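Local atomic coordinates of transmembrane protease (Mus musculus, PDB entry 2E7V), a protein that probably cleaves other proteins at the cell surface as a membrane-tethered serine protease, represented here by its non-catalytic SEA domain. Residues K2-Y7 against V74-S79; L14-T19 against I107-E112; S48-E53 against T90-V95. All blocks are in the same frame, centred on the assembly; numbering follows the deposited sequence.

Interaction 1 (K2-Y7 against V74-S79)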
ATOM      1  N   LYS A   2      23.873  -8.213  -7.660  1.00 38.85           N
ATOM      2  CA  LYS A   2      22.627  -7.873  -8.403  1.00 37.87           C
ATOM      3  C   LYS A   2      22.401  -6.363  -8.468  1.00 36.71           C
ATOM      4  O   LYS A   2      23.328  -5.586  -8.254  1.00 35.81           O
ATOM      5  CB  LYS A   2      21.434  -8.556  -7.743  1.00 40.45           C
ATOM      6  CG  LYS A   2      21.316  -8.332  -6.250  1.00 42.14           C
ATOM      7  CD  LYS A   2      20.037  -8.960  -5.723  1.00 45.76           C
ATOM      8  CE  LYS A   2      19.959 -10.446  -6.056  1.00 49.52           C
ATOM      9  NZ  LYS A   2      18.671 -11.057  -5.608  1.00 52.30           N
ATOM     10  N   LYS A   3      21.169  -5.949  -8.756  1.00 34.22           N
ATOM     11  CA  LYS A   3      20.848  -4.525  -8.859  1.00 32.49           C
ATOM     12  C   LYS A   3      19.589  -4.142  -8.083  1.00 29.55           C
ATOM     13  O   LYS A   3      18.715  -4.972  -7.842  1.00 29.31           O
ATOM     14  CB  LYS A   3      20.674  -4.141 -10.330  1.00 32.82           C
ATOM     15  CG  LYS A   3      19.509  -4.850 -10.999  1.00 38.66           C
ATOM     16  CD  LYS A   3      19.882  -5.377 -12.374  1.00 42.71           C
ATOM     17  CE  LYS A   3      20.228  -4.257 -13.335  1.00 47.31           C
ATOM     18  NZ  LYS A   3      20.591  -4.794 -14.681  1.00 50.53           N
ATOM     19  N   ALA A   4      19.498  -2.869  -7.711  1.00 26.52           N
ATOM     20  CA  ALA A   4      18.353  -2.370  -6.963  1.00 21.40           C
ATOM     21  C   ALA A   4      17.338  -1.682  -7.866  1.00 19.44           C
ATOM     22  O   ALA A   4      17.705  -0.998  -8.824  1.00 17.96           O
ATOM     23  CB  ALA A   4      18.828  -1.397  -5.885  1.00 21.69           C
ATOM     24  N   TYR A   5      16.057  -1.869  -7.552  1.00 17.78           N
ATOM     25  CA  TYR A   5      14.966  -1.261  -8.305  1.00 15.11           C
ATOM     26  C   TYR A   5      13.994  -0.611  -7.336  1.00 14.89           C
ATOM     27  O   TYR A   5      13.746  -1.138  -6.247  1.00 16.96           O
ATOM     28  CB  TYR A   5      14.203  -2.324  -9.105  1.00 21.16           C
ATOM     29  CG  TYR A   5      14.808  -2.701 -10.439  1.00 25.49           C
ATOM     30  CD1 TYR A   5      14.507  -3.922 -11.038  1.00 28.52           C
ATOM     31  CD2 TYR A   5      15.659  -1.827 -11.117  1.00 30.18           C
ATOM     32  CE1 TYR A   5      15.036  -4.269 -12.281  1.00 29.19           C
ATOM     33  CE2 TYR A   5      16.192  -2.160 -12.362  1.00 33.18           C
ATOM     34  CZ  TYR A   5      15.877  -3.380 -12.937  1.00 32.19           C
ATOM     35  OH  TYR A   5      16.396  -3.702 -14.172  1.00 36.65           O
ATOM     36  N   PHE A   6      13.443   0.529  -7.734  1.00 13.39           N
ATOM     37  CA  PHE A   6      12.451   1.223  -6.931  1.00 12.64           C
ATOM     38  C   PHE A   6      11.163   1.369  -7.728  1.00 14.05           C
ATOM     39  O   PHE A   6      11.181   1.642  -8.939  1.00 14.46           O
ATOM     40  CB  PHE A   6      12.939   2.616  -6.534  1.00 14.54           C
ATOM     41  CG  PHE A   6      14.000   2.609  -5.480  1.00 14.30           C
ATOM     42  CD1 PHE A   6      13.659   2.514  -4.136  1.00 13.68           C
ATOM     43  CD2 PHE A   6      15.348   2.695  -5.830  1.00 15.67           C
ATOM     44  CE1 PHE A   6      14.645   2.506  -3.147  1.00 18.08           C
ATOM     45  CE2 PHE A   6      16.344   2.688  -4.848  1.00 15.22           C
ATOM     46  CZ  PHE A   6      15.991   2.594  -3.504  1.00 14.71           C
ATOM     47  N   TYR A   7      10.046   1.183  -7.039  1.00 11.68           N
ATOM     48  CA  TYR A   7       8.737   1.333  -7.632  1.00 11.25           C
ATOM     49  C   TYR A   7       7.925   2.151  -6.644  1.00 13.69           C
ATOM     50  O   TYR A   7       8.137   2.072  -5.437  1.00 11.14           O
ATOM     51  CB  TYR A   7       8.072  -0.030  -7.838  1.00 12.86           C
ATOM     52  CG  TYR A   7       8.728  -0.837  -8.919  1.00 12.79           C
ATOM     53  CD1 TYR A   7       8.260  -0.796 -10.238  1.00  9.25           C
ATOM     54  CD2 TYR A   7       9.873  -1.581  -8.643  1.00 14.33           C
ATOM     55  CE1 TYR A   7       8.936  -1.480 -11.262  1.00 14.94           C
ATOM     56  CE2 TYR A   7      10.547  -2.259  -9.645  1.00 17.87           C
ATOM     57  CZ  TYR A   7      10.080  -2.206 -10.948  1.00 15.36           C
ATOM     58  OH  TYR A   7      10.784  -2.875 -11.923  1.00 21.10           O
ATOM     59  N   VAL A  74       6.743   3.994  -1.641  1.00 11.32           N
ATOM     60  CA  VAL A  74       7.927   3.592  -2.398  1.00 14.01           C
ATOM     61  C   VAL A  74       8.245   2.149  -1.999  1.00 12.02           C
ATOM     62  O   VAL A  74       8.160   1.800  -0.823  1.00 12.45           O
ATOM     63  CB  VAL A  74       9.169   4.473  -2.072  1.00 16.93           C
ATOM     64  CG1 VAL A  74      10.433   3.808  -2.610  1.00 15.68           C
ATOM     65  CG2 VAL A  74       9.026   5.856  -2.708  1.00 15.57           C
ATOM     66  N   MET A  75       8.585   1.319  -2.980  1.00  9.58           N
ATOM     67  CA  MET A  75       8.933  -0.074  -2.724  1.00 11.31           C
ATOM     68  C   MET A  75      10.290  -0.357  -3.363  1.00 11.55           C
ATOM     69  O   MET A  75      10.504  -0.042  -4.548  1.00 12.22           O
ATOM     70  CB  MET A  75       7.868  -1.025  -3.305  1.00  9.30           C
ATOM     71  CG  MET A  75       6.482  -0.940  -2.633  1.00 13.61           C
ATOM     72  SD  MET A  75       5.132  -1.575  -3.710  1.00  6.42           S
ATOM     73  CE  MET A  75       4.986  -0.171  -4.799  1.00 14.90           C
ATOM     74  N   LYS A  76      11.204  -0.936  -2.577  1.00  9.36           N
ATOM     75  CA  LYS A  76      12.553  -1.275  -3.050  1.00 10.26           C
ATOM     76  C   LYS A  76      12.768  -2.778  -3.212  1.00 10.29           C
ATOM     77  O   LYS A  76      12.455  -3.561  -2.298  1.00  8.65           O
ATOM     78  CB  LYS A  76      13.622  -0.751  -2.082  1.00 11.26           C
ATOM     79  CG  LYS A  76      15.049  -1.098  -2.518  1.00 15.30           C
ATOM     80  CD  LYS A  76      16.113  -0.466  -1.640  1.00 18.46           C
ATOM     81  CE  LYS A  76      17.496  -0.664  -2.260  1.00 19.22           C
ATOM     82  NZ  LYS A  76      18.567   0.003  -1.485  1.00 17.39           N
ATOM     83  N   PHE A  77      13.321  -3.168  -4.363  1.00 11.78           N
ATOM     84  CA  PHE A  77      13.606  -4.571  -4.675  1.00 13.55           C
ATOM     85  C   PHE A  77      15.041  -4.779  -5.156  1.00 17.50           C
ATOM     86  O   PHE A  77      15.662  -3.875  -5.720  1.00 17.52           O
ATOM     87  CB  PHE A  77      12.667  -5.107  -5.771  1.00 10.55           C
ATOM     88  CG  PHE A  77      11.216  -5.008  -5.432  1.00 11.65           C
ATOM     89  CD1 PHE A  77      10.527  -3.808  -5.610  1.00 10.57           C
ATOM     90  CD2 PHE A  77      10.542  -6.101  -4.879  1.00 11.09           C
ATOM     91  CE1 PHE A  77       9.188  -3.692  -5.239  1.00  8.49           C
ATOM     92  CE2 PHE A  77       9.200  -5.995  -4.504  1.00 10.43           C
ATOM     93  CZ  PHE A  77       8.523  -4.784  -4.684  1.00 12.71           C
ATOM     94  N   ARG A  78      15.550  -5.987  -4.933  1.00 19.98           N
ATOM     95  CA  ARG A  78      16.888  -6.367  -5.364  1.00 26.96           C
ATOM     96  C   ARG A  78      16.643  -7.393  -6.476  1.00 28.99           C
ATOM     97  O   ARG A  78      15.702  -8.183  -6.389  1.00 29.33           O
ATOM     98  CB  ARG A  78      17.654  -7.047  -4.222  1.00 31.10           C
ATOM     99  CG  ARG A  78      17.157  -8.465  -3.913  1.00 35.93           C
ATOM    100  CD  ARG A  78      18.095  -9.270  -3.001  1.00 38.63           C
ATOM    101  NE  ARG A  78      17.832  -9.088  -1.573  1.00 39.62           N
ATOM    102  CZ  ARG A  78      18.179  -8.015  -0.872  1.00 42.55           C
ATOM    103  NH1 ARG A  78      18.813  -7.008  -1.461  1.00 43.84           N
ATOM    104  NH2 ARG A  78      17.892  -7.948   0.422  1.00 39.71           N
ATOM    105  N   SER A  79      17.461  -7.378  -7.523  1.00 28.07           N
ATOM    106  CA  SER A  79      17.292  -8.350  -8.602  1.00 30.10           C
ATOM    107  C   SER A  79      18.244  -8.066  -9.755  1.00 29.85           C
ATOM    108  O   SER A  79      19.457  -8.010  -9.563  1.00 24.27           O
ATOM    109  CB  SER A  79      15.845  -8.347  -9.103  1.00 30.81           C
ATOM    110  OG  SER A  79      15.517  -9.578  -9.727  1.00 37.44           O
TER
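Lys76 runs its aliphatic chain past the ring of Phe6, its partner in a non-hydrogen-bonded pair of two antiparallel strands. From CB outward the lysine stays with this ring: CB lies 3.6 Å from Phe6 CE1, CG is close to the same atom, and CD reaches Phe6 CZ at 3.6 Å. CE touches both Phe6 CZ and the methyl of Ala4, whose CB is 3.9 Å from Lys76 CE, and NZ ends beyond the ring. With CG anti to the backbone N (chi1 179°) and every later torsion extended, the methylenes form a straight rod oblique to the ring, and the ammonium is carried to the outer face, where a long, amphipathic residue suits. Trimming this lysine to an alanine would probably leave Phe6 CZ without its methylene partners and the ring freer to turn. The same ring also meets Val74, whose CG1 is 3.8 Å from Phe6 CD1. The strands are the two central ones of the ferredoxin-like SEA fold, and their backbones are laced by hydrogen bonds in Tyr5-Phe77 and Tyr7-Met75; Phe77 N gives the straightest, to Tyr5 O at 2.8 Å and 173°. Tyr5, Tyr7, Met75 and Phe77 point to the opposite face. There Tyr7 CD2 meets Phe77 CD1 at 3.8 Å with the ring planes 76° apart, and helix 85-96 lies against both rings. Tyr7 suits this border because its ring packs inward while OH reaches Arg85 O in a hydrogen bond.

Interaction 2 (L14-T19 against I107-E112)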
ATOM      1  N   LEU A  14      -8.558   2.949   1.793  1.00 16.53           N
ATOM      2  CA  LEU A  14      -9.968   2.743   2.078  1.00 15.48           C
ATOM      3  C   LEU A  14     -10.389   2.826   3.541  1.00 12.17           C
ATOM      4  O   LEU A  14      -9.644   2.458   4.446  1.00 13.30           O
ATOM      5  CB  LEU A  14     -10.413   1.387   1.503  1.00 15.80           C
ATOM      6  CG  LEU A  14     -10.004   1.036   0.067  1.00 16.12           C
ATOM      7  CD1 LEU A  14     -10.567  -0.334  -0.310  1.00 20.00           C
ATOM      8  CD2 LEU A  14     -10.524   2.096  -0.901  1.00 19.23           C
ATOM      9  N   ASN A  15     -11.598   3.336   3.752  1.00 16.30           N
ATOM     10  CA  ASN A  15     -12.211   3.431   5.072  1.00 18.92           C
ATOM     11  C   ASN A  15     -11.519   4.318   6.113  1.00 21.30           C
ATOM     12  O   ASN A  15     -11.641   4.080   7.317  1.00 20.74           O
ATOM     13  CB  ASN A  15     -12.391   2.005   5.606  1.00 17.13           C
ATOM     14  CG  ASN A  15     -13.033   1.082   4.572  1.00 19.04           C
ATOM     15  OD1 ASN A  15     -12.747  -0.121   4.508  1.00 19.07           O
ATOM     16  ND2 ASN A  15     -13.914   1.649   3.756  1.00 12.81           N
ATOM     17  N   VAL A  16     -10.789   5.331   5.654  1.00 18.93           N
ATOM     18  CA  VAL A  16     -10.122   6.254   6.573  1.00 19.65           C
ATOM     19  C   VAL A  16     -10.414   7.687   6.138  1.00 19.45           C
ATOM     20  O   VAL A  16     -10.128   8.079   5.004  1.00 16.55           O
ATOM     21  CB  VAL A  16      -8.589   6.063   6.595  1.00 17.93           C
ATOM     22  CG1 VAL A  16      -7.969   7.011   7.609  1.00 19.83           C
ATOM     23  CG2 VAL A  16      -8.238   4.634   6.923  1.00 16.35           C
ATOM     24  N   GLU A  17     -11.009   8.466   7.031  1.00 20.95           N
ATOM     25  CA  GLU A  17     -11.303   9.851   6.709  1.00 19.63           C
ATOM     26  C   GLU A  17     -10.033  10.653   6.918  1.00 18.89           C
ATOM     27  O   GLU A  17      -9.284  10.402   7.861  1.00 19.58           O
ATOM     28  CB  GLU A  17     -12.410  10.398   7.616  1.00 20.57           C
ATOM     29  CG  GLU A  17     -12.720  11.875   7.388  1.00 22.95           C
ATOM     30  CD  GLU A  17     -13.840  12.393   8.287  1.00 25.64           C
ATOM     31  OE1 GLU A  17     -14.050  13.620   8.326  1.00 25.59           O
ATOM     32  OE2 GLU A  17     -14.510  11.572   8.948  1.00 27.68           O
ATOM     33  N   TYR A  18      -9.778  11.604   6.033  1.00 18.15           N
ATOM     34  CA  TYR A  18      -8.600  12.444   6.170  1.00 22.15           C
ATOM     35  C   TYR A  18      -8.917  13.494   7.238  1.00 20.96           C
ATOM     36  O   TYR A  18      -9.899  14.217   7.123  1.00 26.91           O
ATOM     37  CB  TYR A  18      -8.277  13.137   4.841  1.00 16.81           C
ATOM     38  CG  TYR A  18      -6.963  13.875   4.854  1.00 22.65           C
ATOM     39  CD1 TYR A  18      -5.771  13.235   4.491  1.00 21.12           C
ATOM     40  CD2 TYR A  18      -6.896  15.201   5.267  1.00 21.48           C
ATOM     41  CE1 TYR A  18      -4.545  13.909   4.545  1.00 21.76           C
ATOM     42  CE2 TYR A  18      -5.680  15.879   5.327  1.00 26.26           C
ATOM     43  CZ  TYR A  18      -4.511  15.231   4.966  1.00 23.40           C
ATOM     44  OH  TYR A  18      -3.317  15.916   5.032  1.00 22.87           O
ATOM     45  N   THR A  19      -8.095  13.559   8.278  1.00 23.36           N
ATOM     46  CA  THR A  19      -8.284  14.523   9.368  1.00 21.19           C
ATOM     47  C   THR A  19      -7.028  15.390   9.457  1.00 20.33           C
ATOM     48  O   THR A  19      -6.009  15.038   8.877  1.00 17.37           O
ATOM     49  CB  THR A  19      -8.494  13.795  10.695  1.00 22.48           C
ATOM     50  OG1 THR A  19      -7.383  12.918  10.944  1.00 20.67           O
ATOM     51  CG2 THR A  19      -9.778  12.976  10.649  1.00 26.04           C
ATOM     52  N   ILE A 107      -5.515  -0.121  -0.664  1.00 15.38           N
ATOM     53  CA  ILE A 107      -5.102  -0.828   0.536  1.00 15.12           C
ATOM     54  C   ILE A 107      -6.143  -0.492   1.599  1.00 16.15           C
ATOM     55  O   ILE A 107      -6.446   0.688   1.810  1.00 15.56           O
ATOM     56  CB  ILE A 107      -3.729  -0.331   1.043  1.00 17.11           C
ATOM     57  CG1 ILE A 107      -2.660  -0.542  -0.035  1.00 16.41           C
ATOM     58  CG2 ILE A 107      -3.352  -1.063   2.343  1.00 15.82           C
ATOM     59  CD1 ILE A 107      -1.266  -0.133   0.394  1.00 14.14           C
ATOM     60  N   ALA A 108      -6.694  -1.510   2.257  1.00 14.06           N
ATOM     61  CA  ALA A 108      -7.685  -1.278   3.311  1.00 12.87           C
ATOM     62  C   ALA A 108      -7.131  -1.669   4.684  1.00 12.86           C
ATOM     63  O   ALA A 108      -7.041  -2.849   5.009  1.00 12.26           O
ATOM     64  CB  ALA A 108      -8.966  -2.068   3.019  1.00 14.50           C
ATOM     65  N   PRO A 109      -6.735  -0.677   5.505  1.00 13.05           N
ATOM     66  CA  PRO A 109      -6.201  -0.980   6.838  1.00 13.44           C
ATOM     67  C   PRO A 109      -7.238  -1.821   7.571  1.00 13.22           C
ATOM     68  O   PRO A 109      -6.894  -2.721   8.328  1.00 12.81           O
ATOM     69  CB  PRO A 109      -6.014   0.406   7.463  1.00 12.87           C
ATOM     70  CG  PRO A 109      -5.689   1.255   6.288  1.00 12.19           C
ATOM     71  CD  PRO A 109      -6.679   0.770   5.233  1.00 12.85           C
ATOM     72  N   SER A 110      -8.511  -1.498   7.339  1.00 13.54           N
ATOM     73  CA  SER A 110      -9.631  -2.251   7.897  1.00 12.08           C
ATOM     74  C   SER A 110     -10.705  -2.419   6.818  1.00 13.81           C
ATOM     75  O   SER A 110     -11.015  -1.477   6.081  1.00 15.89           O
ATOM     76  CB  SER A 110     -10.238  -1.548   9.104  1.00 14.62           C
ATOM     77  OG  SER A 110     -11.126  -2.432   9.772  1.00 16.15           O
ATOM     78  N   ASN A 111     -11.270  -3.619   6.727  1.00 12.96           N
ATOM     79  CA  ASN A 111     -12.296  -3.923   5.737  1.00 13.37           C
ATOM     80  C   ASN A 111     -13.700  -3.779   6.330  1.00 13.06           C
ATOM     81  O   ASN A 111     -14.033  -4.429   7.323  1.00 12.57           O
ATOM     82  CB  ASN A 111     -12.123  -5.352   5.230  1.00 13.84           C
ATOM     83  CG  ASN A 111     -10.745  -5.606   4.647  1.00 16.41           C
ATOM     84  OD1 ASN A 111      -9.801  -5.975   5.350  1.00 16.29           O
ATOM     85  ND2 ASN A 111     -10.622  -5.397   3.354  1.00 16.83           N
ATOM     86  N   GLU A 112     -14.525  -2.943   5.717  1.00 10.51           N
ATOM     87  CA  GLU A 112     -15.878  -2.753   6.225  1.00 13.75           C
ATOM     88  C   GLU A 112     -16.805  -3.856   5.749  1.00 15.60           C
ATOM     89  O   GLU A 112     -16.827  -4.195   4.562  1.00 15.73           O
ATOM     90  CB  GLU A 112     -16.462  -1.399   5.795  1.00 16.63           C
ATOM     91  CG  GLU A 112     -17.893  -1.200   6.303  1.00 23.21           C
ATOM     92  CD  GLU A 112     -18.462   0.187   6.051  1.00 28.83           C
ATOM     93  OE1 GLU A 112     -18.257   0.728   4.947  1.00 33.25           O
ATOM     94  OE2 GLU A 112     -19.138   0.726   6.957  1.00 33.56           O
TER
HETATM   95  O   HOH W   1      -9.283   1.349   7.113  1.00 24.61           O
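Leu14 touches Ile107 and Ala108 where the first strand of the ferredoxin-like SEA fold runs out beside the short edge strand 106-107, which lies parallel to it. Its N donates to Ile107 O at 3.1 Å, a bent bond of 145°, the donor tilted from the carbonyl plane. The side chain leans on the loop that follows: the backbones set Leu14 CB 4.0 Å from Ala108 CB, and CG, anti to the carbonyl carbon (chi1 -47°), sends the branch alongside, where CD1 approaches the same methyl. A branched residue faces a small one here, so the chains can draw near. Ile107 itself turns away, into the apolar layer under helix 28-46, where it meets Ile37, Met40 and Ile41. The carbonyl of Leu14 is served by a water, which donates to Leu14 O at 2.9 Å and accepts from Ser110 N at 3.0 Å, bridging two backbone atoms too far apart to bond directly. The ring of Pro109 also comes near, its CD 3.5 Å from Leu14 O. At Asn15 the chain turns a corner with a positive phi of 63°, a conformation asparagine tolerates better than most residues, and its amide, of uncertain orientation, lies next to Ser110 and Glu112. Beyond the corner Val16 turns back to the loop, its CG2 resting 4.3 Å from Pro109 CG.

Interaction 3 (S48-E53 against T90-V95)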
ATOM      1  N   SER A  48       4.978 -13.887  -1.031  1.00 17.63           N
ATOM      2  CA  SER A  48       4.805 -13.913  -2.483  1.00 13.93           C
ATOM      3  C   SER A  48       6.040 -14.485  -3.191  1.00 15.37           C
ATOM      4  O   SER A  48       7.015 -14.856  -2.545  1.00 14.06           O
ATOM      5  CB  SER A  48       4.549 -12.492  -2.998  1.00 13.51           C
ATOM      6  OG  SER A  48       5.758 -11.754  -3.016  1.00 10.25           O
ATOM      7  N   SER A  49       5.994 -14.528  -4.525  1.00 14.17           N
ATOM      8  CA  SER A  49       7.106 -15.047  -5.330  1.00 15.61           C
ATOM      9  C   SER A  49       8.258 -14.057  -5.366  1.00 14.68           C
ATOM     10  O   SER A  49       9.327 -14.339  -5.924  1.00 14.62           O
ATOM     11  CB  SER A  49       6.631 -15.327  -6.754  1.00 15.14           C
ATOM     12  OG  SER A  49       5.511 -16.192  -6.727  1.00 25.37           O
ATOM     13  N   LEU A  50       8.026 -12.896  -4.762  1.00 13.48           N
ATOM     14  CA  LEU A  50       9.020 -11.827  -4.688  1.00 12.62           C
ATOM     15  C   LEU A  50       9.615 -11.722  -3.291  1.00 13.64           C
ATOM     16  O   LEU A  50      10.255 -10.727  -2.963  1.00 15.73           O
ATOM     17  CB  LEU A  50       8.363 -10.490  -5.051  1.00 13.94           C
ATOM     18  CG  LEU A  50       8.269 -10.105  -6.529  1.00 13.78           C
ATOM     19  CD1 LEU A  50       7.282  -8.970  -6.707  1.00 11.78           C
ATOM     20  CD2 LEU A  50       9.649  -9.692  -7.034  1.00 13.93           C
ATOM     21  N   LYS A  51       9.411 -12.745  -2.470  1.00 14.45           N
ATOM     22  CA  LYS A  51       9.914 -12.728  -1.098  1.00 15.99           C
ATOM     23  C   LYS A  51      11.422 -12.525  -0.969  1.00 18.27           C
ATOM     24  O   LYS A  51      11.875 -11.879  -0.026  1.00 17.07           O
ATOM     25  CB  LYS A  51       9.508 -14.012  -0.363  1.00 12.53           C
ATOM     26  CG  LYS A  51      10.095 -15.283  -0.941  1.00 15.69           C
ATOM     27  CD  LYS A  51       9.791 -16.492  -0.058  1.00 19.49           C
ATOM     28  CE  LYS A  51       8.730 -17.410  -0.659  1.00 25.69           C
ATOM     29  NZ  LYS A  51       7.381 -16.807  -0.650  1.00 26.89           N
ATOM     30  N   SER A  52      12.193 -13.065  -1.912  1.00 16.55           N
ATOM     31  CA  SER A  52      13.649 -12.935  -1.863  1.00 18.92           C
ATOM     32  C   SER A  52      14.156 -11.628  -2.465  1.00 16.35           C
ATOM     33  O   SER A  52      15.282 -11.226  -2.207  1.00 17.81           O
ATOM     34  CB  SER A  52      14.315 -14.102  -2.595  1.00 20.92           C
ATOM     35  OG  SER A  52      14.100 -14.012  -3.996  1.00 26.92           O
ATOM     36  N   GLU A  53      13.325 -10.967  -3.264  1.00 16.92           N
ATOM     37  CA  GLU A  53      13.726  -9.714  -3.902  1.00 15.21           C
ATOM     38  C   GLU A  53      13.270  -8.450  -3.172  1.00 13.50           C
ATOM     39  O   GLU A  53      13.941  -7.427  -3.244  1.00 15.69           O
ATOM     40  CB  GLU A  53      13.204  -9.654  -5.345  1.00 15.95           C
ATOM     41  CG  GLU A  53      13.732 -10.737  -6.295  1.00 23.48           C
ATOM     42  CD  GLU A  53      12.852 -11.972  -6.331  1.00 28.49           C
ATOM     43  OE1 GLU A  53      13.124 -12.866  -7.151  1.00 30.20           O
ATOM     44  OE2 GLU A  53      11.888 -12.054  -5.542  1.00 31.76           O
ATOM     45  N   THR A  90       5.596  -6.367 -13.660  1.00  8.89           N
ATOM     46  CA  THR A  90       4.515  -7.337 -13.845  1.00 12.41           C
ATOM     47  C   THR A  90       4.412  -8.300 -12.666  1.00 11.80           C
ATOM     48  O   THR A  90       3.317  -8.728 -12.308  1.00 13.83           O
ATOM     49  CB  THR A  90       4.703  -8.153 -15.157  1.00 11.93           C
ATOM     50  OG1 THR A  90       5.997  -8.771 -15.162  1.00 13.82           O
ATOM     51  CG2 THR A  90       4.587  -7.234 -16.366  1.00 17.29           C
ATOM     52  N   ARG A  91       5.550  -8.640 -12.068  1.00 10.43           N
ATOM     53  CA  ARG A  91       5.552  -9.532 -10.913  1.00  9.56           C
ATOM     54  C   ARG A  91       4.961  -8.786  -9.723  1.00  9.57           C
ATOM     55  O   ARG A  91       4.204  -9.343  -8.923  1.00  8.63           O
ATOM     56  CB  ARG A  91       6.985  -9.975 -10.568  1.00 13.42           C
ATOM     57  CG  ARG A  91       7.744 -10.686 -11.690  1.00 13.34           C
ATOM     58  CD  ARG A  91       9.210 -10.928 -11.283  1.00 17.24           C
ATOM     59  NE  ARG A  91       9.317 -11.798 -10.109  1.00 16.48           N
ATOM     60  CZ  ARG A  91      10.444 -12.020  -9.436  1.00 19.29           C
ATOM     61  NH1 ARG A  91      11.576 -11.433  -9.808  1.00 16.30           N
ATOM     62  NH2 ARG A  91      10.442 -12.835  -8.390  1.00 20.95           N
ATOM     63  N   ILE A  92       5.313  -7.512  -9.611  1.00  9.38           N
ATOM     64  CA  ILE A  92       4.828  -6.690  -8.509  1.00 10.21           C
ATOM     65  C   ILE A  92       3.323  -6.516  -8.602  1.00 11.12           C
ATOM     66  O   ILE A  92       2.608  -6.638  -7.604  1.00 12.00           O
ATOM     67  CB  ILE A  92       5.520  -5.297  -8.499  1.00  9.25           C
ATOM     68  CG1 ILE A  92       7.000  -5.461  -8.146  1.00 11.19           C
ATOM     69  CG2 ILE A  92       4.824  -4.370  -7.489  1.00  5.90           C
ATOM     70  CD1 ILE A  92       7.829  -4.173  -8.251  1.00 15.86           C
ATOM     71  N   GLN A  93       2.836  -6.251  -9.809  1.00  9.63           N
ATOM     72  CA  GLN A  93       1.405  -6.067 -10.021  1.00 11.83           C
ATOM     73  C   GLN A  93       0.578  -7.275  -9.580  1.00 10.36           C
ATOM     74  O   GLN A  93      -0.544  -7.127  -9.068  1.00  8.30           O
ATOM     75  CB  GLN A  93       1.146  -5.759 -11.492  1.00 12.94           C
ATOM     76  CG  GLN A  93       1.591  -4.364 -11.914  1.00 11.54           C
ATOM     77  CD  GLN A  93       1.536  -4.173 -13.420  1.00 15.70           C
ATOM     78  OE1 GLN A  93       1.986  -5.034 -14.179  1.00 15.59           O
ATOM     79  NE2 GLN A  93       1.001  -3.037 -13.860  1.00 14.33           N
ATOM     80  N   SER A  94       1.134  -8.469  -9.750  1.00  9.29           N
ATOM     81  CA  SER A  94       0.406  -9.666  -9.361  1.00 10.62           C
ATOM     82  C   SER A  94       0.278  -9.774  -7.848  1.00 11.99           C
ATOM     83  O   SER A  94      -0.633 -10.434  -7.349  1.00 15.01           O
ATOM     84  CB  SER A  94       1.070 -10.916  -9.951  1.00 15.33           C
ATOM     85  OG  SER A  94       0.759 -11.032 -11.336  1.00 17.22           O
ATOM     86  N   VAL A  95       1.172  -9.112  -7.116  1.00 11.78           N
ATOM     87  CA  VAL A  95       1.090  -9.128  -5.660  1.00 12.40           C
ATOM     88  C   VAL A  95       0.132  -8.038  -5.191  1.00 12.57           C
ATOM     89  O   VAL A  95      -0.736  -8.281  -4.343  1.00 10.22           O
ATOM     90  CB  VAL A  95       2.479  -8.918  -5.005  1.00 13.22           C
ATOM     91  CG1 VAL A  95       2.347  -8.920  -3.487  1.00 15.01           C
ATOM     92  CG2 VAL A  95       3.430 -10.030  -5.442  1.00 13.57           C
TER
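Leu50 sits against the helix with both methyls engaged. CD2 lies over the centre of one face of the Arg91 guanidinium, 3.4 Å from CZ, while CD1 packs on Ile92 CG1 at 3.8 Å and lies near Val95 CG2; CG anti to the carbonyl carbon (chi1 -85°) directs both branches at the helix. A buried leucine suits the spot because it fits between the flat guanidinium and the branched residues, and Phe45 of helix 28-46 adds contact. Ser48 CB touches Val95 CG2 at 3.6 Å, small enough to let the loop come close; its OG bonds to Phe45 O and accepts from Leu50 N, an ST turn. The looser, more polar side belongs to the guanidinium edge. Arg91 NH2 makes a straight bond of 164° to Glu53 OE1 at 3.0 Å, a salt bridge in which the carboxylate stands almost perpendicular to the guanidinium (87°); OE1 lies in the guanidinium plane, while NH2 meets it from above the carboxylate plane. NH1 adds a weak bond to OE1, and NH2 a weak one to the carbonyl of the exposed Ser49, O at 3.1 Å. Paired charge at the edge and leucine on the face suit a partly exposed arginine on the helix flank. The contact joins the loop between helix 28-46 and strand 54-65, which holds a type I turn (Ser48 to Lys51), to the second helix of the ferredoxin-like SEA domain.

Interactions 1 and 3 are neighbours, their centres about 11 Å apart, and they touch directly. Glu53, whose carboxylate serves Arg91, also offers its backbone O to Arg78 N at 2.7 Å, a probable hydrogen bond linking the loop to strand 68-78. Ile92 CD1 meets Phe77 CE1 at 3.3 Å, a second point where the two contacts join. Interaction 2 lies on the opposite side of the chain's centre, about 28 Å from interaction 1 and 24 Å from interaction 3, centre to centre, yet strand 4-14 runs from one end to the other. None of the three is at a catalytic site, since the fragment is the SEA domain alone.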